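Local coordinates for protein NAD-dependent epimerase/dehydratase (Veillonella parvula, PDB 4HNG) that probably binds a dinucleotide cofactor, NAD(H) or NADP(H), on a Rossmann-type domain, as related epimerases, dehydratases and reductases do, its own substrate not being established, at residues Y7-G12 with H32-G37; G15-K20 with V180-V185; E144-Y149 with F201-I206; K163-L168 with V185-F190. All blocks are in the same frame, centred on the assembly; numbering follows the deposited sequence.

Overall arrangement
All four contacts reach one mixed, largely parallel sheet of the Rossmann type and the helices against it. Along the chain contact 1 comes first, pairing strands 7-11 and 32-37, which helix 16-28 connects. Contact 2 starts on that same helix and closes 160 residues later against helix 182-193, so the N-terminal unit meets the C-terminal half; the centres of contacts 1 and 2 are about 15 Å apart. Contact 4 uses the next turns of helix 182-193, shares Val-185 with contact 2 and lies about 9 Å from it between centres. Contact 3, at the N-terminal ends of strands 148-158 and 204-209, is centred about 19 Å from contact 4, which is nested within the loop it closes.

Contact 1: residues Y7-G12 with H32-G37; sequences YITILG and HITLYG
Strands 7-11 and 32-37 run parallel, their axes 4.7 Å apart at closest and their directions 19° apart, in the in-step register Tyr-7 with His-32 through Leu-11 with Tyr-36. Four backbone hydrogen bonds pass back and forth between them: Ile-8 N to His-32 O, Thr-34 N to Ile-8 O, Ile-10 N to Thr-34 O at 2.7 Å, and Tyr-36 N to Ile-10 O. A weak fifth, from Gly-12 N to Tyr-36 O, follows where the first strand ends; Gly-12 has a positive phi, which favours glycine.

On one face Ile-8, Ile-10, Ile-33 and Leu-35 form an aliphatic layer. Ile-10 CD1 lies between two neighbours, 3.8 Å from Ile-33 CG2 and 3.9 Å from Leu-35 CD2. The other face carries Tyr-7 beside His-32, Thr-9 beside Thr-34, and Leu-11 against Tyr-36. Leu-11 CD2 rests 3.7 Å from Tyr-36 CB, while Tyr-36, with CG anti to its own N (chi1 -174°), sends its ring away from strand 7-11 and its hydroxyl to Ser-60 O. At the exposed end Tyr-7 CD1 meets His-32 CB at 3.6 Å, the two rings being inclined at 53°.

The two strands and the helix 16-28 that links them form the first beta-alpha-beta unit of the Rossmann-type fold. Helix 16-28 covers the isoleucine face through Thr-22, Leu-25 and Leu-26, helix 64-71 packs on Leu-11 and Tyr-36, and strands 76-79 and 54-58 continue the sheet beyond the two strands.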
loop_
_atom_site.group_PDB
_atom_site.type_symbol
_atom_site.label_atom_id
_atom_site.label_comp_id
_atom_site.label_asym_id
_atom_site.label_seq_id
_atom_site.Cartn_x
_atom_site.Cartn_y
_atom_site.Cartn_z
ATOM N N TYR A 7 10.140 -9.755 -9.613
ATOM C CA TYR A 7 10.554 -8.356 -9.598
ATOM C C TYR A 7 9.438 -7.454 -9.112
ATOM O O TYR A 7 8.372 -7.394 -9.736
ATOM C CB TYR A 7 11.013 -7.901 -10.984
ATOM C CG TYR A 7 12.109 -8.761 -11.566
ATOM C CD1 TYR A 7 13.441 -8.505 -11.278
ATOM C CD2 TYR A 7 11.812 -9.836 -12.391
ATOM C CE1 TYR A 7 14.452 -9.294 -11.801
ATOM C CE2 TYR A 7 12.811 -10.627 -12.919
ATOM C CZ TYR A 7 14.129 -10.352 -12.620
ATOM O OH TYR A 7 15.123 -11.145 -13.153
ATOM N N ILE A 8 9.693 -6.777 -7.999
ATOM C CA ILE A 8 8.754 -5.823 -7.428
ATOM C C ILE A 8 9.379 -4.442 -7.326
ATOM O O ILE A 8 10.525 -4.296 -6.905
ATOM C CB ILE A 8 8.242 -6.296 -6.042
ATOM C CG1 ILE A 8 7.251 -5.295 -5.459
ATOM C CG2 ILE A 8 9.403 -6.511 -5.074
ATOM C CD1 ILE A 8 6.490 -5.836 -4.256
ATOM N N THR A 9 8.619 -3.424 -7.718
ATOM C CA THR A 9 8.992 -2.050 -7.430
ATOM C C THR A 9 8.099 -1.466 -6.339
ATOM O O THR A 9 6.871 -1.528 -6.424
ATOM C CB THR A 9 8.922 -1.170 -8.679
ATOM O OG1 THR A 9 9.904 -1.622 -9.624
ATOM C CG2 THR A 9 9.218 0.271 -8.325
ATOM N N ILE A 10 8.746 -0.928 -5.317
ATOM C CA ILE A 10 8.054 -0.318 -4.191
ATOM C C ILE A 10 8.134 1.190 -4.310
ATOM O O ILE A 10 9.206 1.775 -4.193
ATOM C CB ILE A 10 8.666 -0.793 -2.870
ATOM C CG1 ILE A 10 8.412 -2.301 -2.721
ATOM C CG2 ILE A 10 8.091 0.003 -1.692
ATOM C CD1 ILE A 10 9.095 -2.936 -1.518
ATOM N N LEU A 11 6.992 1.806 -4.591
ATOM C CA LEU A 11 6.891 3.255 -4.696
ATOM C C LEU A 11 6.532 3.803 -3.325
ATOM O O LEU A 11 5.681 3.241 -2.637
ATOM C CB LEU A 11 5.828 3.625 -5.732
ATOM C CG LEU A 11 6.047 3.066 -7.136
ATOM C CD1 LEU A 11 4.951 3.513 -8.078
ATOM C CD2 LEU A 11 7.413 3.526 -7.653
ATOM N N GLY A 12 7.197 4.875 -2.910
ATOM C CA GLY A 12 7.019 5.389 -1.564
ATOM C C GLY A 12 7.769 4.535 -0.555
ATOM O O GLY A 12 7.278 4.246 0.534
ATOM N N HIS A 32 13.603 -9.725 -6.338
ATOM C CA HIS A 32 14.465 -8.584 -6.600
ATOM C C HIS A 32 13.650 -7.319 -6.414
ATOM O O HIS A 32 12.628 -7.126 -7.069
ATOM C CB HIS A 32 15.032 -8.638 -8.020
ATOM C CG HIS A 32 16.125 -9.643 -8.194
ATOM N ND1 HIS A 32 15.974 -10.971 -7.860
ATOM C CD2 HIS A 32 17.389 -9.513 -8.661
ATOM C CE1 HIS A 32 17.097 -11.618 -8.118
ATOM N NE2 HIS A 32 17.973 -10.755 -8.604
ATOM N N ILE A 33 14.115 -6.450 -5.526
ATOM C CA ILE A 33 13.334 -5.304 -5.082
ATOM C C ILE A 33 13.927 -3.987 -5.573
ATOM O O ILE A 33 15.122 -3.731 -5.427
ATOM C CB ILE A 33 13.233 -5.284 -3.543
ATOM C CG1 ILE A 33 12.644 -6.606 -3.041
ATOM C CG2 ILE A 33 12.416 -4.097 -3.066
ATOM C CD1 ILE A 33 12.803 -6.800 -1.555
ATOM N N THR A 34 13.078 -3.164 -6.177
ATOM C CA THR A 34 13.454 -1.813 -6.563
ATOM C C THR A 34 12.697 -0.821 -5.687
ATOM O O THR A 34 11.458 -0.854 -5.612
ATOM C CB THR A 34 13.170 -1.561 -8.063
ATOM O OG1 THR A 34 13.980 -2.447 -8.844
ATOM C CG2 THR A 34 13.495 -0.130 -8.443
ATOM N N LEU A 35 13.445 0.038 -5.008
ATOM C CA LEU A 35 12.884 1.033 -4.097
ATOM C C LEU A 35 12.939 2.392 -4.756
ATOM O O LEU A 35 13.989 2.806 -5.247
ATOM C CB LEU A 35 13.676 1.073 -2.788
ATOM C CG LEU A 35 13.794 -0.265 -2.055
ATOM C CD1 LEU A 35 14.585 -0.147 -0.769
ATOM C CD2 LEU A 35 12.395 -0.818 -1.799
ATOM N N TYR A 36 11.812 3.092 -4.755
ATOM C CA TYR A 36 11.726 4.406 -5.371
ATOM C C TYR A 36 11.149 5.408 -4.391
ATOM O O TYR A 36 10.188 5.103 -3.680
ATOM C CB TYR A 36 10.866 4.364 -6.637
ATOM C CG TYR A 36 10.852 5.681 -7.393
ATOM C CD1 TYR A 36 11.914 6.038 -8.217
ATOM C CD2 TYR A 36 9.788 6.571 -7.275
ATOM C CE1 TYR A 36 11.918 7.237 -8.904
ATOM C CE2 TYR A 36 9.782 7.782 -7.968
ATOM C CZ TYR A 36 10.854 8.102 -8.777
ATOM O OH TYR A 36 10.865 9.285 -9.470
ATOM N N GLY A 37 11.724 6.605 -4.384
ATOM C CA GLY A 37 11.311 7.660 -3.475
ATOM C C GLY A 37 12.374 8.721 -3.300
ATOM O O GLY A 37 13.460 8.621 -3.870
#

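Contact 2: residues G15-K20 with V180-V185; sequences GQIAQK and VSREAV
Arg-182 lies across the start of helix 16-28, touching Gln-16, Ile-17 and Lys-20 in succession. Its guanidinium is stacked under the Gln-16 amide with the planes 18° apart, and Gln-16 NE2 sits 3.4 Å above the centre of the plane. The amide and guanidinium do not bond to each other; Gln-16 OE1 and Arg-182 NH1 both turn to the Asn-159 side chain. The extended Arg-182 chain runs over Ile-17, whose CG1 is 3.9 Å from Arg-182 CG, and Ile-17 CD1 meets Val-185 CG1 at 3.9 Å. An alanine in place of Arg-182 would probably uncover one side of Ile-17, leave the Gln-16 amide freer to turn and deprive Asn-159 OD1 of this donor.

The Lys-20 side is looser. Lys-20 NZ makes a long salt bridge, with a weak hydrogen bond, to Glu-183 OE2 at 3.5 Å, and a water bridges the same two atoms, 2.6 Å from Glu-183 OE2; Glu-183 OE1 takes the Asp-160 backbone N.

Ser-181 caps helix 182-193, its OG accepting from Ala-184 N. The first turns of the two helices meet here. Ile-17 also touches Leu-154 and Leu-157 of strand 148-158, and Val-186 and Ile-189 farther along helix 182-193.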
loop_
_atom_site.group_PDB
_atom_site.type_symbol
_atom_site.label_atom_id
_atom_site.label_comp_id
_atom_site.label_asym_id
_atom_site.label_seq_id
_atom_site.Cartn_x
_atom_site.Cartn_y
_atom_site.Cartn_z
ATOM N N GLY A 15 8.149 4.785 3.538
ATOM C CA GLY A 15 7.031 4.710 4.471
ATOM C C GLY A 15 7.169 3.510 5.394
ATOM O O GLY A 15 7.873 2.563 5.063
ATOM N N GLN A 16 6.517 3.546 6.554
ATOM C CA GLN A 16 6.703 2.469 7.531
ATOM C C GLN A 16 6.293 1.092 7.010
ATOM O O GLN A 16 7.049 0.123 7.133
ATOM C CB GLN A 16 5.946 2.755 8.821
ATOM C CG GLN A 16 6.479 3.905 9.629
ATOM C CD GLN A 16 5.907 3.913 11.032
ATOM O OE1 GLN A 16 6.057 2.944 11.778
ATOM N NE2 GLN A 16 5.224 4.991 11.385
ATOM N N ILE A 17 5.094 0.986 6.433
ATOM C CA ILE A 17 4.676 -0.295 5.871
ATOM C C ILE A 17 5.608 -0.714 4.737
ATOM O O ILE A 17 5.992 -1.874 4.642
ATOM C CB ILE A 17 3.205 -0.274 5.410
ATOM C CG1 ILE A 17 2.293 -0.329 6.638
ATOM C CG2 ILE A 17 2.894 -1.466 4.474
ATOM C CD1 ILE A 17 0.847 -0.105 6.331
ATOM N N ALA A 18 6.001 0.239 3.894
ATOM C CA ALA A 18 6.870 -0.088 2.770
ATOM C C ALA A 18 8.212 -0.648 3.260
ATOM O O ALA A 18 8.734 -1.599 2.676
ATOM C CB ALA A 18 7.084 1.146 1.881
ATOM N N GLN A 19 8.764 -0.083 4.328
ATOM C CA GLN A 19 10.047 -0.569 4.839
ATOM C C GLN A 19 9.887 -1.958 5.464
ATOM O O GLN A 19 10.727 -2.835 5.269
ATOM C CB GLN A 19 10.656 0.393 5.859
ATOM C CG GLN A 19 11.004 1.764 5.291
ATOM C CD GLN A 19 12.039 2.492 6.113
ATOM O OE1 GLN A 19 12.989 1.883 6.614
ATOM N NE2 GLN A 19 11.866 3.800 6.264
ATOM N N LYS A 20 8.813 -2.155 6.221
ATOM C CA LYS A 20 8.550 -3.470 6.814
ATOM C C LYS A 20 8.310 -4.525 5.734
ATOM O O LYS A 20 8.759 -5.667 5.839
ATOM C CB LYS A 20 7.378 -3.397 7.795
ATOM C CG LYS A 20 7.711 -2.634 9.081
ATOM C CD LYS A 20 6.499 -2.575 10.005
ATOM C CE LYS A 20 6.776 -1.755 11.268
ATOM N NZ LYS A 20 7.797 -2.393 12.135
ATOM N N VAL A 180 -5.320 -1.898 13.142
ATOM C CA VAL A 180 -4.595 -3.051 12.604
ATOM C C VAL A 180 -3.103 -2.730 12.717
ATOM O O VAL A 180 -2.697 -1.567 12.612
ATOM C CB VAL A 180 -5.008 -3.392 11.156
ATOM C CG1 VAL A 180 -4.563 -2.308 10.188
ATOM C CG2 VAL A 180 -4.460 -4.769 10.751
ATOM N N SER A 181 -2.287 -3.736 12.993
ATOM C CA SER A 181 -0.857 -3.470 13.130
ATOM C C SER A 181 -0.214 -3.414 11.752
ATOM O O SER A 181 -0.688 -4.034 10.796
ATOM C CB SER A 181 -0.166 -4.523 13.990
ATOM O OG SER A 181 -0.053 -5.750 13.288
ATOM N N ARG A 182 0.873 -2.657 11.652
ATOM C CA ARG A 182 1.578 -2.603 10.376
ATOM C C ARG A 182 2.155 -3.974 10.032
ATOM O O ARG A 182 2.201 -4.348 8.865
ATOM C CB ARG A 182 2.673 -1.534 10.413
ATOM C CG ARG A 182 2.141 -0.113 10.489
ATOM C CD ARG A 182 3.236 0.921 10.249
ATOM N NE ARG A 182 2.685 2.274 10.271
ATOM C CZ ARG A 182 2.360 2.923 11.382
ATOM N NH1 ARG A 182 2.554 2.352 12.569
ATOM N NH2 ARG A 182 1.848 4.150 11.315
ATOM N N GLU A 183 2.563 -4.727 11.045
ATOM C CA GLU A 183 3.060 -6.084 10.825
ATOM C C GLU A 183 1.978 -6.991 10.206
ATOM O O GLU A 183 2.258 -7.810 9.330
ATOM C CB GLU A 183 3.593 -6.682 12.134
ATOM C CG GLU A 183 4.873 -6.012 12.679
ATOM C CD GLU A 183 4.629 -4.757 13.521
ATOM O OE1 GLU A 183 3.475 -4.296 13.639
ATOM O OE2 GLU A 183 5.614 -4.238 14.083
ATOM N N ALA A 184 0.742 -6.843 10.660
ATOM C CA ALA A 184 -0.361 -7.618 10.108
ATOM C C ALA A 184 -0.644 -7.227 8.667
ATOM O O ALA A 184 -0.908 -8.083 7.818
ATOM C CB ALA A 184 -1.619 -7.456 10.972
ATOM N N VAL A 185 -0.595 -5.924 8.384
ATOM C CA VAL A 185 -0.807 -5.467 7.013
ATOM C C VAL A 185 0.276 -6.045 6.097
ATOM O O VAL A 185 -0.013 -6.475 4.982
ATOM C CB VAL A 185 -0.834 -3.933 6.916
ATOM C CG1 VAL A 185 -0.944 -3.481 5.461
ATOM C CG2 VAL A 185 -2.004 -3.371 7.715
HETATM O O HOH W 1 8.016 -5.076 13.427
#

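Contact 3: residues E144-Y149 with F201-I206; sequences ESNLNY and FHRTSI
The chain turning into strand 148-158 comes nearest to the one entering strand 204-209 at Tyr-149 and Arg-203, whose CA atoms are 4.7 Å apart, and a weak bond from Thr-204 N to Tyr-149 O begins the parallel pairing. Arg-203 supplies much of the contact. Its CA stands over the centre of the Tyr-149 ring, 3.7 Å above the plane and nearly along its normal, a CH-pi contact. The side chain then bends at chi3 (64°) and carries the guanidinium back along the loop 145-147. There NH2 of Arg-203 donates to two carbonyls, Ser-145 O and Leu-147 O, each at 2.9 Å; the first receives its donor from above the carbonyl plane, the second with a tilt of 22°. A weaker bond from Arg-203 NH1 also reaches Ser-145 O. Tyr-149 CE2 lies 3.6 Å from one guanidinium face, but the two planes are steeply inclined, at 69°.

The loop is itself shaped by an ST turn, in which Ser-145 OG accepts from Leu-147 N, and by an inverse gamma turn centred on Asn-148. These turns lead from helix 129-144 into the strand, a helix-to-strand connection of the Rossmann-type sheet.

Beyond the arginine, Asn-148 OD1 approaches His-202 CD2 at 3.2 Å, while Asn-148 ND2 is bonded to Glu-198. On the outer side a water donates to Arg-203 O at 2.6 Å and makes a weak hydrogen bond with Tyr-149 OH.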
loop_
_atom_site.group_PDB
_atom_site.type_symbol
_atom_site.label_atom_id
_atom_site.label_comp_id
_atom_site.label_asym_id
_atom_site.label_seq_id
_atom_site.Cartn_x
_atom_site.Cartn_y
_atom_site.Cartn_z
ATOM N N GLU A 144 -10.114 4.253 -12.018
ATOM C CA GLU A 144 -10.461 4.643 -13.382
ATOM C C GLU A 144 -9.450 4.141 -14.401
ATOM O O GLU A 144 -9.691 4.234 -15.596
ATOM C CB GLU A 144 -10.579 6.163 -13.479
ATOM C CG GLU A 144 -11.812 6.718 -12.787
ATOM C CD GLU A 144 -11.650 8.160 -12.339
ATOM O OE1 GLU A 144 -10.699 8.842 -12.790
ATOM O OE2 GLU A 144 -12.476 8.609 -11.516
ATOM N N SER A 145 -8.326 3.617 -13.920
ATOM C CA SER A 145 -7.313 3.031 -14.808
ATOM C C SER A 145 -7.757 1.659 -15.311
ATOM O O SER A 145 -8.799 1.149 -14.895
ATOM C CB SER A 145 -5.971 2.880 -14.074
ATOM O OG SER A 145 -5.983 1.737 -13.224
ATOM N N ASN A 146 -6.968 1.061 -16.199
ATOM C CA ASN A 146 -7.224 -0.314 -16.619
ATOM C C ASN A 146 -6.253 -1.307 -15.975
ATOM O O ASN A 146 -6.069 -2.421 -16.477
ATOM C CB ASN A 146 -7.210 -0.440 -18.144
ATOM C CG ASN A 146 -7.990 -1.635 -18.619
ATOM O OD1 ASN A 146 -8.977 -2.026 -17.984
ATOM N ND2 ASN A 146 -7.554 -2.242 -19.719
ATOM N N LEU A 147 -5.656 -0.905 -14.854
ATOM C CA LEU A 147 -4.666 -1.736 -14.170
ATOM C C LEU A 147 -5.319 -2.894 -13.431
ATOM O O LEU A 147 -6.470 -2.802 -12.992
ATOM C CB LEU A 147 -3.841 -0.903 -13.187
ATOM C CG LEU A 147 -2.907 0.136 -13.816
ATOM C CD1 LEU A 147 -2.481 1.184 -12.810
ATOM C CD2 LEU A 147 -1.694 -0.565 -14.408
ATOM N N ASN A 148 -4.577 -3.985 -13.309
ATOM C CA ASN A 148 -4.988 -5.077 -12.437
ATOM C C ASN A 148 -4.611 -4.692 -11.005
ATOM O O ASN A 148 -3.560 -5.093 -10.482
ATOM C CB ASN A 148 -4.293 -6.370 -12.866
ATOM C CG ASN A 148 -4.673 -7.543 -12.000
ATOM O OD1 ASN A 148 -5.513 -7.422 -11.112
ATOM N ND2 ASN A 148 -4.041 -8.679 -12.240
ATOM N N TYR A 149 -5.451 -3.870 -10.376
ATOM C CA TYR A 149 -5.130 -3.297 -9.070
ATOM C C TYR A 149 -5.797 -4.016 -7.905
ATOM O O TYR A 149 -6.856 -4.612 -8.048
ATOM C CB TYR A 149 -5.515 -1.803 -9.013
ATOM C CG TYR A 149 -7.007 -1.553 -9.004
ATOM C CD1 TYR A 149 -7.744 -1.678 -7.825
ATOM C CD2 TYR A 149 -7.682 -1.207 -10.165
ATOM C CE1 TYR A 149 -9.110 -1.475 -7.809
ATOM C CE2 TYR A 149 -9.047 -0.989 -10.161
ATOM C CZ TYR A 149 -9.763 -1.127 -8.976
ATOM O OH TYR A 149 -11.123 -0.913 -8.997
ATOM N N PHE A 201 -8.362 -10.727 -6.044
ATOM C CA PHE A 201 -7.679 -9.467 -5.853
ATOM C C PHE A 201 -7.655 -8.653 -7.135
ATOM O O PHE A 201 -7.034 -7.597 -7.199
ATOM C CB PHE A 201 -6.266 -9.730 -5.338
ATOM C CG PHE A 201 -6.250 -10.614 -4.125
ATOM C CD1 PHE A 201 -6.817 -10.175 -2.946
ATOM C CD2 PHE A 201 -5.715 -11.892 -4.174
ATOM C CE1 PHE A 201 -6.839 -10.987 -1.818
ATOM C CE2 PHE A 201 -5.729 -12.708 -3.048
ATOM C CZ PHE A 201 -6.295 -12.250 -1.873
ATOM N N HIS A 202 -8.371 -9.129 -8.140
ATOM C CA HIS A 202 -8.343 -8.474 -9.441
ATOM C C HIS A 202 -9.303 -7.279 -9.452
ATOM O O HIS A 202 -10.523 -7.451 -9.446
ATOM C CB HIS A 202 -8.695 -9.484 -10.543
ATOM C CG HIS A 202 -8.707 -8.895 -11.917
ATOM N ND1 HIS A 202 -9.818 -8.277 -12.450
ATOM C CD2 HIS A 202 -7.740 -8.813 -12.860
ATOM C CE1 HIS A 202 -9.534 -7.839 -13.664
ATOM N NE2 HIS A 202 -8.278 -8.152 -13.937
ATOM N N ARG A 203 -8.743 -6.074 -9.480
ATOM C CA ARG A 203 -9.529 -4.838 -9.460
ATOM C C ARG A 203 -10.505 -4.801 -8.300
ATOM O O ARG A 203 -11.690 -4.480 -8.454
ATOM C CB ARG A 203 -10.207 -4.599 -10.820
ATOM C CG ARG A 203 -9.182 -4.352 -11.929
ATOM C CD ARG A 203 -9.817 -4.138 -13.299
ATOM N NE ARG A 203 -10.661 -2.943 -13.376
ATOM C CZ ARG A 203 -10.221 -1.711 -13.624
ATOM N NH1 ARG A 203 -11.082 -0.701 -13.693
ATOM N NH2 ARG A 203 -8.922 -1.475 -13.782
ATOM N N THR A 204 -9.983 -5.117 -7.124
ATOM C CA THR A 204 -10.816 -5.093 -5.930
ATOM C C THR A 204 -10.275 -4.110 -4.905
ATOM O O THR A 204 -9.123 -3.690 -4.969
ATOM C CB THR A 204 -10.928 -6.487 -5.284
ATOM O OG1 THR A 204 -9.617 -6.943 -4.943
ATOM C CG2 THR A 204 -11.606 -7.484 -6.229
ATOM N N SER A 205 -11.145 -3.718 -3.986
ATOM C CA SER A 205 -10.823 -2.831 -2.887
ATOM C C SER A 205 -11.228 -3.523 -1.591
ATOM O O SER A 205 -12.416 -3.749 -1.319
ATOM C CB SER A 205 -11.566 -1.511 -3.028
ATOM O OG SER A 205 -11.347 -0.695 -1.884
ATOM N N ILE A 206 -10.227 -3.863 -0.797
ATOM C CA ILE A 206 -10.410 -4.785 0.315
ATOM C C ILE A 206 -9.929 -4.132 1.596
ATOM O O ILE A 206 -8.821 -3.603 1.653
ATOM C CB ILE A 206 -9.594 -6.062 0.067
ATOM C CG1 ILE A 206 -10.090 -6.780 -1.190
ATOM C CG2 ILE A 206 -9.705 -7.023 1.241
ATOM C CD1 ILE A 206 -9.179 -7.916 -1.607
HETATM O O HOH W 2 -7.289 -5.556 -15.855
HETATM O O HOH W 3 -13.638 -3.156 -9.465
#

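Contact 4: residues K163-L168 with V185-F190; sequences KTDYEL and VVKAIF
One face of the Tyr-166 ring is filled by Ala-188, whose CB stands 3.5 Å above the ring centre and 6° off its normal, a CH-pi contact onto the flank of helix 182-193. Lys-187 meets the ring at its edge, its CE 3.3 Å from Tyr-166 CE2; from the same segment as the tyrosine, Leu-168 CG also lies at the edge. Chi1 of 69°, which sets CG between the backbone N and carbonyl carbon, turns the ring inward to the helix, where its hydroxyl bonds to Asp-191.

The segment 163-168 ends the connection from strand 148-158 and enters the short strand 167-169, antiparallel to 204-209, an addition at the edge of the Rossmann-type sheet. A phenylalanine at Tyr-166 would probably leave Asp-191 without its hydroxyl partner and the ring less firmly fixed over Ala-188.

The aliphatic chain of Lys-187 bends at chi3 (78°) past the ring, and its NZ donates to Thr-164 O at 3.0 Å from above the carbonyl plane. A water accepts from both Lys-187 NZ, at 2.8 Å, and Tyr-166 N, bridging helix and loop. Asp-165 OD1 is 4.5 Å from Lys-187 NZ, beyond a salt bridge, though its charge may still favour the ammonium.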
loop_
_atom_site.group_PDB
_atom_site.type_symbol
_atom_site.label_atom_id
_atom_site.label_comp_id
_atom_site.label_asym_id
_atom_site.label_seq_id
_atom_site.Cartn_x
_atom_site.Cartn_y
_atom_site.Cartn_z
ATOM N N LYS A 163 1.397 -8.809 17.150
ATOM C CA LYS A 163 0.049 -8.733 16.599
ATOM C C LYS A 163 0.095 -8.858 15.074
ATOM O O LYS A 163 0.247 -7.854 14.372
ATOM C CB LYS A 163 -0.607 -7.396 16.963
ATOM C CG LYS A 163 -0.844 -7.163 18.441
ATOM C CD LYS A 163 -1.943 -8.063 18.980
ATOM C CE LYS A 163 -2.574 -7.476 20.239
ATOM N NZ LYS A 163 -3.436 -6.295 19.929
ATOM N N THR A 164 -0.039 -10.075 14.555
ATOM C CA THR A 164 0.069 -10.288 13.113
ATOM C C THR A 164 -1.236 -10.755 12.466
ATOM O O THR A 164 -1.270 -11.060 11.275
ATOM C CB THR A 164 1.185 -11.294 12.766
ATOM O OG1 THR A 164 0.983 -12.506 13.504
ATOM C CG2 THR A 164 2.547 -10.718 13.118
ATOM N N ASP A 165 -2.306 -10.806 13.252
ATOM C CA ASP A 165 -3.601 -11.273 12.762
ATOM C C ASP A 165 -4.309 -10.198 11.956
ATOM O O ASP A 165 -4.383 -9.034 12.370
ATOM C CB ASP A 165 -4.500 -11.694 13.928
ATOM C CG ASP A 165 -4.268 -13.130 14.357
ATOM O OD1 ASP A 165 -3.168 -13.666 14.100
ATOM O OD2 ASP A 165 -5.193 -13.719 14.955
ATOM N N TYR A 166 -4.838 -10.590 10.798
ATOM C CA TYR A 166 -5.657 -9.685 10.009
ATOM C C TYR A 166 -6.879 -10.396 9.480
ATOM O O TYR A 166 -6.937 -11.622 9.435
ATOM C CB TYR A 166 -4.878 -9.073 8.834
ATOM C CG TYR A 166 -4.525 -10.058 7.742
ATOM C CD1 TYR A 166 -5.399 -10.296 6.684
ATOM C CD2 TYR A 166 -3.315 -10.741 7.760
ATOM C CE1 TYR A 166 -5.079 -11.184 5.682
ATOM C CE2 TYR A 166 -2.984 -11.642 6.755
ATOM C CZ TYR A 166 -3.871 -11.867 5.726
ATOM O OH TYR A 166 -3.541 -12.758 4.732
ATOM N N GLU A 167 -7.867 -9.604 9.093
ATOM C CA GLU A 167 -8.947 -10.115 8.261
ATOM C C GLU A 167 -9.191 -9.172 7.100
ATOM O O GLU A 167 -8.900 -7.971 7.177
ATOM C CB GLU A 167 -10.229 -10.331 9.065
ATOM C CG GLU A 167 -10.771 -9.060 9.683
ATOM C CD GLU A 167 -11.926 -9.318 10.644
ATOM O OE1 GLU A 167 -12.445 -10.455 10.686
ATOM O OE2 GLU A 167 -12.308 -8.379 11.375
ATOM N N LEU A 168 -9.717 -9.731 6.015
ATOM C CA LEU A 168 -9.994 -8.983 4.791
ATOM C C LEU A 168 -11.487 -8.708 4.725
ATOM O O LEU A 168 -12.314 -9.607 4.929
ATOM C CB LEU A 168 -9.530 -9.765 3.559
ATOM C CG LEU A 168 -8.033 -10.088 3.548
ATOM C CD1 LEU A 168 -7.681 -10.918 2.326
ATOM C CD2 LEU A 168 -7.162 -8.828 3.606
ATOM N N VAL A 185 -0.595 -5.924 8.384
ATOM C CA VAL A 185 -0.807 -5.467 7.013
ATOM C C VAL A 185 0.276 -6.045 6.097
ATOM O O VAL A 185 -0.013 -6.475 4.982
ATOM C CB VAL A 185 -0.834 -3.933 6.916
ATOM C CG1 VAL A 185 -0.944 -3.481 5.461
ATOM C CG2 VAL A 185 -2.004 -3.371 7.715
ATOM N N VAL A 186 1.520 -6.037 6.574
ATOM C CA VAL A 186 2.623 -6.591 5.789
ATOM C C VAL A 186 2.386 -8.081 5.513
ATOM O O VAL A 186 2.616 -8.561 4.404
ATOM C CB VAL A 186 3.994 -6.331 6.448
ATOM C CG1 VAL A 186 5.081 -7.222 5.831
ATOM C CG2 VAL A 186 4.353 -4.852 6.325
ATOM N N LYS A 187 1.896 -8.816 6.505
ATOM C CA LYS A 187 1.570 -10.218 6.284
ATOM C C LYS A 187 0.477 -10.367 5.215
ATOM O O LYS A 187 0.548 -11.243 4.347
ATOM C CB LYS A 187 1.141 -10.902 7.584
ATOM C CG LYS A 187 1.248 -12.423 7.522
ATOM C CD LYS A 187 0.712 -13.090 8.786
ATOM C CE LYS A 187 -0.812 -13.122 8.780
ATOM N NZ LYS A 187 -1.390 -13.754 9.999
ATOM N N ALA A 188 -0.525 -9.498 5.261
ATOM C CA ALA A 188 -1.571 -9.539 4.238
ATOM C C ALA A 188 -1.024 -9.269 2.835
ATOM O O ALA A 188 -1.406 -9.950 1.902
ATOM C CB ALA A 188 -2.726 -8.588 4.576
ATOM N N ILE A 189 -0.127 -8.288 2.704
ATOM C CA ILE A 189 0.461 -7.974 1.410
ATOM C C ILE A 189 1.284 -9.158 0.922
ATOM O O ILE A 189 1.189 -9.561 -0.246
ATOM C CB ILE A 189 1.344 -6.735 1.491
ATOM C CG1 ILE A 189 0.500 -5.486 1.799
ATOM C CG2 ILE A 189 2.079 -6.549 0.177
ATOM C CD1 ILE A 189 1.316 -4.339 2.391
ATOM N N PHE A 190 2.077 -9.729 1.826
ATOM C CA PHE A 190 2.873 -10.915 1.520
ATOM C C PHE A 190 1.989 -12.042 1.033
ATOM O O PHE A 190 2.302 -12.703 0.047
ATOM C CB PHE A 190 3.625 -11.361 2.773
ATOM C CG PHE A 190 4.513 -12.553 2.562
ATOM C CD1 PHE A 190 5.857 -12.384 2.273
ATOM C CD2 PHE A 190 4.011 -13.842 2.673
ATOM C CE1 PHE A 190 6.685 -13.481 2.087
ATOM C CE2 PHE A 190 4.831 -14.943 2.484
ATOM C CZ PHE A 190 6.174 -14.759 2.195
HETATM O O HOH W 4 -4.220 -13.556 10.040
#